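Cytosine deaminase (Klebsiella pneumoniae, PDB 4R85) probably catalyses the hydrolytic deamination of 5-methylcytosine and cytosine, and binds 5-methylcytosine beside an iron(II) ion in an amidohydrolase barrel. Local coordinates at residues A[48-53]-A[360-365]. Sequence-based numbering, arbitrary orientation.
Sequences AIPPFV and DNYGLA
The phenol oxygen OH of Tyr362 donates a hydrogen bond to the carbonyl O of Pro51, 2.7 Å away. The angle at the carbonyl is 157°, and the donor lies 17° from the carbonyl plane. Pro51 O sits at the edge of the Tyr362 ring, in its plane. CG of Tyr362 is anti to its backbone N (chi1 -173°), and this carries the ring across to the break in strand 47-57. Pro50 crosses the ring at about a right angle. Its CB lies over one face, 3.9 Å from the centroid, in a CH-pi contact, and its CG is 3.5 Å from Tyr362 OH. Val53 CG2 approaches CE2 of Tyr362 obliquely at 3.8 Å. The bond holds the end of the phenol, while Pro50 and Val53 probably restrict turning of the ring. Pro50 also meets Leu364, whose CG is 3.7 Å from Pro50 CD. The CD1 methyl of Leu364 reaches on to the Ala48 backbone, 3.5 Å from its O. Leu364 is the centre of an inverse gamma turn. Gly363, between the two side chains, passes Pro50 with a CA-CA distance of 5.4 Å. The contact is buried. It packs the loop between helix 350-355 and strand 372-375 against strand 47-57, which carries the iron ligand His56, with His58 just past its end. The Tyr362 ring also meets the His113 ring of strand 111-119, and its side chain touches Ala353 of helix 350-355, while Leu364 touches Leu372 of strand 372-375.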
loop_
_atom_site.group_PDB
_atom_site.type_symbol
_atom_site.label_atom_id
_atom_site.label_comp_id
_atom_site.label_asym_id
_atom_site.label_seq_id
_atom_site.Cartn_x
_atom_site.Cartn_y
_atom_site.Cartn_z
ATOM N N ALA A 48 -5.945 -19.226 12.361
ATOM C CA ALA A 48 -7.165 -19.600 11.645
ATOM C C ALA A 48 -8.186 -18.476 11.807
ATOM O O ALA A 48 -8.444 -18.026 12.922
ATOM C CB ALA A 48 -7.734 -20.912 12.185
ATOM N N ILE A 49 -8.757 -18.014 10.700
ATOM C CA ILE A 49 -9.731 -16.919 10.735
ATOM C C ILE A 49 -10.909 -17.248 9.836
ATOM O O ILE A 49 -10.795 -18.083 8.932
ATOM C CB ILE A 49 -9.125 -15.599 10.213
ATOM C CG1 ILE A 49 -8.515 -15.820 8.827
ATOM C CG2 ILE A 49 -8.084 -15.057 11.171
ATOM C CD1 ILE A 49 -8.185 -14.539 8.102
ATOM N N PRO A 50 -12.055 -16.602 10.080
ATOM C CA PRO A 50 -13.139 -16.701 9.103
ATOM C C PRO A 50 -12.695 -16.028 7.789
ATOM O O PRO A 50 -11.713 -15.277 7.786
ATOM C CB PRO A 50 -14.280 -15.935 9.782
ATOM C CG PRO A 50 -13.587 -14.975 10.721
ATOM C CD PRO A 50 -12.426 -15.772 11.241
ATOM N N PRO A 51 -13.386 -16.314 6.674
ATOM C CA PRO A 51 -12.895 -15.834 5.371
ATOM C C PRO A 51 -12.834 -14.317 5.275
ATOM O O PRO A 51 -13.551 -13.604 5.984
ATOM C CB PRO A 51 -13.939 -16.366 4.379
ATOM C CG PRO A 51 -14.635 -17.493 5.114
ATOM C CD PRO A 51 -14.627 -17.100 6.550
ATOM N N PHE A 52 -11.970 -13.816 4.403
ATOM C CA PHE A 52 -11.974 -12.388 4.140
ATOM C C PHE A 52 -13.281 -12.018 3.440
ATOM O O PHE A 52 -13.911 -12.861 2.794
ATOM C CB PHE A 52 -10.772 -11.983 3.289
ATOM C CG PHE A 52 -9.462 -12.013 4.035
ATOM C CD1 PHE A 52 -8.442 -12.854 3.634
ATOM C CD2 PHE A 52 -9.255 -11.190 5.134
ATOM C CE1 PHE A 52 -7.232 -12.882 4.316
ATOM C CE2 PHE A 52 -8.054 -11.211 5.819
ATOM C CZ PHE A 52 -7.039 -12.062 5.410
ATOM N N VAL A 53 -13.681 -10.758 3.582
ATOM C CA VAL A 53 -14.892 -10.253 2.957
ATOM C C VAL A 53 -14.529 -9.106 2.020
ATOM O O VAL A 53 -13.675 -8.283 2.337
ATOM C CB VAL A 53 -15.885 -9.746 4.031
ATOM C CG1 VAL A 53 -17.166 -9.223 3.392
ATOM C CG2 VAL A 53 -16.185 -10.836 5.051
ATOM N N ASP A 360 -25.107 -15.342 11.826
ATOM C CA ASP A 360 -24.597 -16.657 12.208
ATOM C C ASP A 360 -24.039 -17.478 11.054
ATOM O O ASP A 360 -23.581 -18.596 11.257
ATOM C CB ASP A 360 -25.660 -17.454 12.969
ATOM C CG ASP A 360 -25.797 -16.997 14.406
ATOM O OD1 ASP A 360 -24.952 -16.186 14.847
ATOM O OD2 ASP A 360 -26.738 -17.448 15.093
ATOM N N ASN A 361 -24.060 -16.926 9.845
ATOM C CA ASN A 361 -23.438 -17.603 8.713
ATOM C C ASN A 361 -21.953 -17.250 8.577
ATOM O O ASN A 361 -21.297 -17.645 7.615
ATOM C CB ASN A 361 -24.195 -17.302 7.419
ATOM C CG ASN A 361 -25.565 -17.960 7.383
ATOM O OD1 ASN A 361 -25.739 -19.081 7.858
ATOM N ND2 ASN A 361 -26.543 -17.260 6.828
ATOM N N TYR A 362 -21.430 -16.525 9.561
ATOM C CA TYR A 362 -20.044 -16.068 9.534
ATOM C C TYR A 362 -19.444 -16.150 10.936
ATOM O O TYR A 362 -20.123 -15.870 11.920
ATOM C CB TYR A 362 -19.973 -14.630 9.019
ATOM C CG TYR A 362 -18.557 -14.123 8.807
ATOM C CD1 TYR A 362 -17.831 -13.555 9.857
ATOM C CD2 TYR A 362 -17.946 -14.217 7.566
ATOM C CE1 TYR A 362 -16.536 -13.091 9.665
ATOM C CE2 TYR A 362 -16.653 -13.759 7.366
ATOM C CZ TYR A 362 -15.960 -13.198 8.415
ATOM O OH TYR A 362 -14.682 -12.748 8.223
ATOM N N GLY A 363 -18.174 -16.538 11.024
ATOM C CA GLY A 363 -17.466 -16.536 12.294
ATOM C C GLY A 363 -17.059 -17.910 12.786
ATOM O O GLY A 363 -17.756 -18.898 12.553
ATOM N N LEU A 364 -15.926 -17.981 13.479
ATOM C CA LEU A 364 -15.457 -19.254 14.019
ATOM C C LEU A 364 -16.104 -19.549 15.361
ATOM O O LEU A 364 -15.536 -19.261 16.414
ATOM C CB LEU A 364 -13.933 -19.277 14.150
ATOM C CG LEU A 364 -13.172 -18.986 12.855
ATOM C CD1 LEU A 364 -11.704 -19.322 13.010
ATOM C CD2 LEU A 364 -13.778 -19.754 11.684
ATOM N N ALA A 365 -17.298 -20.129 15.306
ATOM C CA ALA A 365 -18.030 -20.552 16.491
ATOM C C ALA A 365 -18.650 -21.895 16.177
ATOM O O ALA A 365 -19.014 -22.168 15.031
ATOM C CB ALA A 365 -19.115 -19.546 16.825
#